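Local coordinates for putative carboxynorspermidine decarboxylase protein (Sinorhizobium meliloti, PDB 3MT1) that probably decarboxylates carboxynorspermidine and carboxyspermidine with pyridoxal 5'-phosphate as cofactor, releasing norspermidine or spermidine and carbon dioxide, at residues T4-I9 against T241-V246; P338-R343 against R353-A358. One frame throughout, in Å; residues are numbered along the deposited sequence.

Interaction 1: T4-I9 against T241-V246; sequences TPYYLI and TLEVTV
Glu-243 starts over the face of the Tyr-6 ring, and following its side chain outward shows how a carboxylate can be led out past an aromatic edge, here at CE1 of Tyr-6. Its CB sits above one face, 3.8 Å from the centroid of the Tyr-6 ring and 17° off the ring normal, a CH-pi contact displaced toward the rim. CG follows at the rim, 3.4 Å from Tyr-6 CE1. The chain then bends at chi2 (-60°), and the carboxylate divides its work: OE2 accepts a hydrogen bond from Thr-241 OG1 at 2.5 Å through its anti lone pair, while OE1 meets Arg-315 in a salt bridge and Ser-317 in a hydrogen bond. With a leucine in place of Tyr-6, the flat face under CB and the rim against CG would be lost, and the Glu-243 chain would probably be freer to shift against its polar partners.

The frame is an antiparallel strand pair in the mixed sheet of the C-terminal domain that accompanies the PLP-binding barrel in this decarboxylase family, here completed by the N-terminal strand. Glu-243 N donates to Tyr-6 O (2.8 Å), and Leu-8 N to Thr-241 O (2.7 Å) in the carbonyl plane; the return bond from Tyr-6 N to Glu-243 O is weak. On the other face of the sheet, Leu-242 CD1 lies over the rim of the Tyr-7 ring, whose OH hydrogen-bonds to His-266 O. A water donates to both Leu-8 O and Thr-241 OG1. Beyond the cis peptide before Pro-5, Thr-245 OG1 donates to Thr-4 OG1 at 2.6 Å, and Asp-260 OD2 also hydrogen-bonds that Thr-4 oxygen.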
# COMPACT_ATOMS: atom_id res chain seq x y z
N THR B 4 -9.36 -12.13 -14.37
CA THR B 4 -9.44 -11.43 -13.11
C THR B 4 -8.07 -11.46 -12.45
O THR B 4 -7.23 -12.26 -12.80
CB THR B 4 -10.56 -11.98 -12.20
OG1 THR B 4 -10.40 -13.37 -12.04
CG2 THR B 4 -11.89 -11.71 -12.82
N PRO B 5 -7.80 -10.54 -11.53
CA PRO B 5 -8.65 -9.43 -11.15
C PRO B 5 -8.46 -8.27 -12.11
O PRO B 5 -7.39 -8.14 -12.74
CB PRO B 5 -8.11 -9.04 -9.76
CG PRO B 5 -6.67 -9.38 -9.80
CD PRO B 5 -6.60 -10.64 -10.66
N TYR B 6 -9.48 -7.43 -12.22
CA TYR B 6 -9.34 -6.14 -12.87
C TYR B 6 -10.33 -5.13 -12.26
O TYR B 6 -11.38 -5.52 -11.70
CB TYR B 6 -9.50 -6.25 -14.40
CG TYR B 6 -10.77 -6.95 -14.85
CD1 TYR B 6 -11.94 -6.24 -15.07
CD2 TYR B 6 -10.78 -8.32 -15.06
CE1 TYR B 6 -13.10 -6.89 -15.50
CE2 TYR B 6 -11.94 -8.97 -15.48
CZ TYR B 6 -13.10 -8.25 -15.69
OH TYR B 6 -14.24 -8.89 -16.09
N TYR B 7 -9.98 -3.84 -12.35
CA TYR B 7 -10.86 -2.76 -11.96
C TYR B 7 -11.63 -2.41 -13.21
O TYR B 7 -11.02 -2.14 -14.25
CB TYR B 7 -10.06 -1.53 -11.53
CG TYR B 7 -9.12 -1.69 -10.35
CD1 TYR B 7 -7.74 -1.82 -10.55
CD2 TYR B 7 -9.59 -1.62 -9.03
CE1 TYR B 7 -6.85 -1.94 -9.48
CE2 TYR B 7 -8.71 -1.73 -7.94
CZ TYR B 7 -7.33 -1.89 -8.17
OH TYR B 7 -6.42 -2.02 -7.12
N LEU B 8 -12.96 -2.38 -13.13
CA LEU B 8 -13.76 -2.09 -14.33
C LEU B 8 -14.43 -0.74 -14.19
O LEU B 8 -15.31 -0.56 -13.35
CB LEU B 8 -14.78 -3.19 -14.57
CG LEU B 8 -15.68 -3.13 -15.81
CD1 LEU B 8 -14.92 -2.92 -17.04
CD2 LEU B 8 -16.52 -4.42 -15.96
N ILE B 9 -14.01 0.21 -14.98
CA ILE B 9 -14.61 1.51 -14.91
C ILE B 9 -15.76 1.57 -15.89
O ILE B 9 -15.57 1.45 -17.10
CB ILE B 9 -13.59 2.60 -15.19
CG1 ILE B 9 -12.49 2.58 -14.11
CG2 ILE B 9 -14.30 3.98 -15.32
CD1 ILE B 9 -11.16 3.23 -14.60
N THR B 241 -16.01 -1.15 -10.44
CA THR B 241 -15.98 -2.38 -9.65
C THR B 241 -14.59 -3.04 -9.70
O THR B 241 -13.81 -2.80 -10.63
CB THR B 241 -17.01 -3.39 -10.16
OG1 THR B 241 -16.82 -3.56 -11.58
CG2 THR B 241 -18.47 -2.88 -9.88
N LEU B 242 -14.29 -3.86 -8.68
CA LEU B 242 -13.14 -4.76 -8.76
C LEU B 242 -13.65 -6.20 -9.02
O LEU B 242 -14.26 -6.80 -8.14
CB LEU B 242 -12.26 -4.69 -7.47
CG LEU B 242 -11.10 -5.69 -7.31
CD1 LEU B 242 -10.11 -5.67 -8.50
CD2 LEU B 242 -10.34 -5.61 -5.93
N GLU B 243 -13.39 -6.73 -10.21
CA GLU B 243 -13.83 -8.06 -10.59
C GLU B 243 -12.89 -9.19 -10.13
O GLU B 243 -11.70 -9.18 -10.46
CB GLU B 243 -14.00 -8.11 -12.11
CG GLU B 243 -14.95 -7.03 -12.64
CD GLU B 243 -16.37 -7.13 -12.07
OE1 GLU B 243 -16.94 -8.26 -11.94
OE2 GLU B 243 -16.94 -6.06 -11.75
N VAL B 244 -13.41 -10.17 -9.38
CA VAL B 244 -12.56 -11.29 -8.91
C VAL B 244 -13.22 -12.69 -9.09
O VAL B 244 -14.42 -12.80 -9.32
CB VAL B 244 -12.12 -11.15 -7.42
CG1 VAL B 244 -11.43 -9.81 -7.15
CG2 VAL B 244 -13.31 -11.35 -6.47
N THR B 245 -12.40 -13.74 -8.96
CA THR B 245 -12.83 -15.10 -9.11
C THR B 245 -12.57 -15.80 -7.80
O THR B 245 -11.63 -15.46 -7.10
CB THR B 245 -12.04 -15.80 -10.26
OG1 THR B 245 -12.30 -15.13 -11.49
CG2 THR B 245 -12.51 -17.20 -10.45
N VAL B 246 -13.42 -16.77 -7.46
CA VAL B 246 -13.16 -17.64 -6.31
C VAL B 246 -12.20 -18.72 -6.75
O VAL B 246 -12.34 -19.27 -7.84
CB VAL B 246 -14.44 -18.27 -5.79
CG1 VAL B 246 -14.16 -19.37 -4.76
CG2 VAL B 246 -15.33 -17.18 -5.20
O HOH W 1 -17.83 -1.30 -13.24

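Interaction 2: P338-R343 against R353-A358; sequences PAIAIR and REFTYA
Ile-340 and Arg-353 form an antiparallel hydrogen-bonded pair at the open end of a beta hairpin, where the chain leaves the sheet in an extended run toward a helix. Among the polar contacts, Ile-340 N donates to Arg-353 O at 2.9 Å, nearly straight (169°) and in the carbonyl plane. The reciprocal bond, from Arg-353 N to Ile-340 O, is weak at 3.3 Å. Arg-353 O is approached a second time by Ala-339 CA, in a CA-H...O contact.

The aromatic contacts centre on Phe-355. Pro-338 O meets its ring at the edge and in plane, 3.2 Å from Phe-355 CE1. With Phe-355 CG anti to the carbonyl carbon (chi1 -56°), the ring reaches back to the strand, where Ile-340 CG1 lies 4.2 Å from Phe-355 CE1 and Ile-340 CD1 lies equally far from Phe-355 CZ. One face of the ring carries Arg-353 CG, 3.6 Å above its plane.

The charged contacts belong to Arg-353, whose chain runs forward alongside its own segment. Phe-355 CD2 lies over one face of the guanidinium, while NH1 donates to Glu-354 O (2.9 Å) from above that carbonyl plane and forms a salt bridge with Asp-359. NE donates to Gln-362 O of the second subunit, so this arginine joins the end of the hairpin to the dimer partner.

Leu-364 of the second subunit packs on Ile-340, and Ser-363 of the second subunit on Phe-355. Along its other edge strand 339-343 pairs in parallel with strand 6-10, while beyond Phe-355 the chain passes through Thr-356, the N-cap residue, into helix 357-362.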
# COMPACT_ATOMS: atom_id res chain seq x y z
N PRO B 338 -4.20 -5.85 -10.45
CA PRO B 338 -5.34 -5.95 -11.35
C PRO B 338 -5.20 -5.08 -12.58
O PRO B 338 -4.68 -3.98 -12.50
CB PRO B 338 -6.52 -5.50 -10.48
CG PRO B 338 -6.07 -5.72 -9.03
CD PRO B 338 -4.60 -5.43 -9.08
N ALA B 339 -5.64 -5.60 -13.71
CA ALA B 339 -5.67 -4.83 -14.94
C ALA B 339 -6.58 -3.64 -14.76
O ALA B 339 -7.45 -3.64 -13.90
CB ALA B 339 -6.18 -5.73 -16.16
N ILE B 340 -6.39 -2.62 -15.58
CA ILE B 340 -7.28 -1.49 -15.55
C ILE B 340 -8.12 -1.60 -16.80
O ILE B 340 -7.58 -1.71 -17.91
CB ILE B 340 -6.49 -0.14 -15.50
CG1 ILE B 340 -5.70 -0.02 -14.19
CG2 ILE B 340 -7.42 1.06 -15.70
CD1 ILE B 340 -4.85 1.34 -14.07
N ALA B 341 -9.45 -1.61 -16.63
CA ALA B 341 -10.38 -1.76 -17.76
C ALA B 341 -11.63 -0.88 -17.68
O ALA B 341 -12.05 -0.43 -16.62
CB ALA B 341 -10.76 -3.19 -17.94
N ILE B 342 -12.17 -0.62 -18.85
CA ILE B 342 -13.36 0.21 -18.99
C ILE B 342 -14.51 -0.58 -19.63
O ILE B 342 -14.31 -1.21 -20.68
CB ILE B 342 -13.02 1.41 -19.91
CG1 ILE B 342 -11.95 2.27 -19.23
CG2 ILE B 342 -14.29 2.19 -20.28
CD1 ILE B 342 -11.43 3.44 -20.07
N ARG B 343 -15.70 -0.55 -19.01
CA ARG B 343 -16.92 -1.02 -19.70
C ARG B 343 -17.43 0.12 -20.57
O ARG B 343 -17.83 1.15 -20.05
CB ARG B 343 -18.00 -1.47 -18.72
CG ARG B 343 -19.13 -2.27 -19.38
CD ARG B 343 -20.34 -2.48 -18.49
NE ARG B 343 -20.22 -3.68 -17.65
CZ ARG B 343 -20.00 -3.69 -16.33
NH1 ARG B 343 -19.87 -2.55 -15.64
NH2 ARG B 343 -19.92 -4.86 -15.68
N ARG B 353 -4.64 -1.13 -19.39
CA ARG B 353 -3.30 -1.39 -18.89
C ARG B 353 -3.27 -2.71 -18.17
O ARG B 353 -4.08 -2.97 -17.28
CB ARG B 353 -2.88 -0.29 -17.91
CG ARG B 353 -1.52 -0.50 -17.17
CD ARG B 353 -0.29 -0.34 -18.07
NE ARG B 353 0.88 0.05 -17.30
CZ ARG B 353 1.86 -0.77 -16.91
NH1 ARG B 353 1.83 -2.08 -17.19
NH2 ARG B 353 2.89 -0.28 -16.20
N GLU B 354 -2.31 -3.54 -18.55
CA GLU B 354 -2.14 -4.85 -17.98
C GLU B 354 -0.78 -4.83 -17.30
O GLU B 354 0.19 -4.34 -17.89
CB GLU B 354 -2.14 -5.86 -19.10
CG GLU B 354 -2.81 -7.19 -18.84
CD GLU B 354 -2.96 -8.04 -20.14
OE1 GLU B 354 -2.08 -7.91 -21.05
OE2 GLU B 354 -3.93 -8.83 -20.25
N PHE B 355 -0.71 -5.32 -16.06
CA PHE B 355 0.53 -5.35 -15.31
C PHE B 355 1.15 -6.73 -15.43
O PHE B 355 0.48 -7.74 -15.25
CB PHE B 355 0.35 -4.91 -13.87
CG PHE B 355 -0.27 -3.52 -13.72
CD1 PHE B 355 -1.63 -3.37 -13.44
CD2 PHE B 355 0.50 -2.36 -13.91
CE1 PHE B 355 -2.20 -2.10 -13.32
CE2 PHE B 355 -0.05 -1.11 -13.80
CZ PHE B 355 -1.39 -0.96 -13.50
N THR B 356 2.44 -6.76 -15.76
CA THR B 356 3.08 -7.98 -16.12
C THR B 356 4.23 -8.25 -15.15
O THR B 356 4.56 -7.40 -14.32
CB THR B 356 3.66 -7.84 -17.52
OG1 THR B 356 4.73 -6.91 -17.46
CG2 THR B 356 2.60 -7.32 -18.48
N TYR B 357 4.85 -9.41 -15.29
CA TYR B 357 6.01 -9.77 -14.49
C TYR B 357 7.09 -8.67 -14.49
O TYR B 357 7.68 -8.33 -13.45
CB TYR B 357 6.60 -11.12 -14.98
CG TYR B 357 7.88 -11.45 -14.28
CD1 TYR B 357 7.86 -11.91 -12.96
CD2 TYR B 357 9.11 -11.27 -14.90
CE1 TYR B 357 9.03 -12.21 -12.29
CE2 TYR B 357 10.30 -11.56 -14.23
CZ TYR B 357 10.24 -12.02 -12.93
OH TYR B 357 11.36 -12.28 -12.23
N ALA B 358 7.34 -8.12 -15.67
CA ALA B 358 8.37 -7.10 -15.83
C ALA B 358 8.02 -5.83 -15.00
O ALA B 358 8.92 -5.17 -14.51
CB ALA B 358 8.57 -6.77 -17.31

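In the fold
Starting at the N terminus, strand 6-10 is laid down first, and the chain then runs through the whole eight-stranded parallel barrel before strand 240-251 returns to pair with it. Interaction 1 thus closes a loop of 231 residues and ties the N-terminal strand to the C-terminal sheet. Interaction 2 opens later and spans only nine residues, closing a hairpin; the two follow in series, neither nested nor crossed. They nevertheless meet in space, because strand 6-10 lies between strands 240-251 and 339-343: Ile-9 N is 2.6 Å from Ala-341 O, a probable hydrogen bond. One sheet therefore joins the N-terminal strand to the hairpin near the C terminus, and interaction 2 leads on to the C-terminal helix and the second subunit.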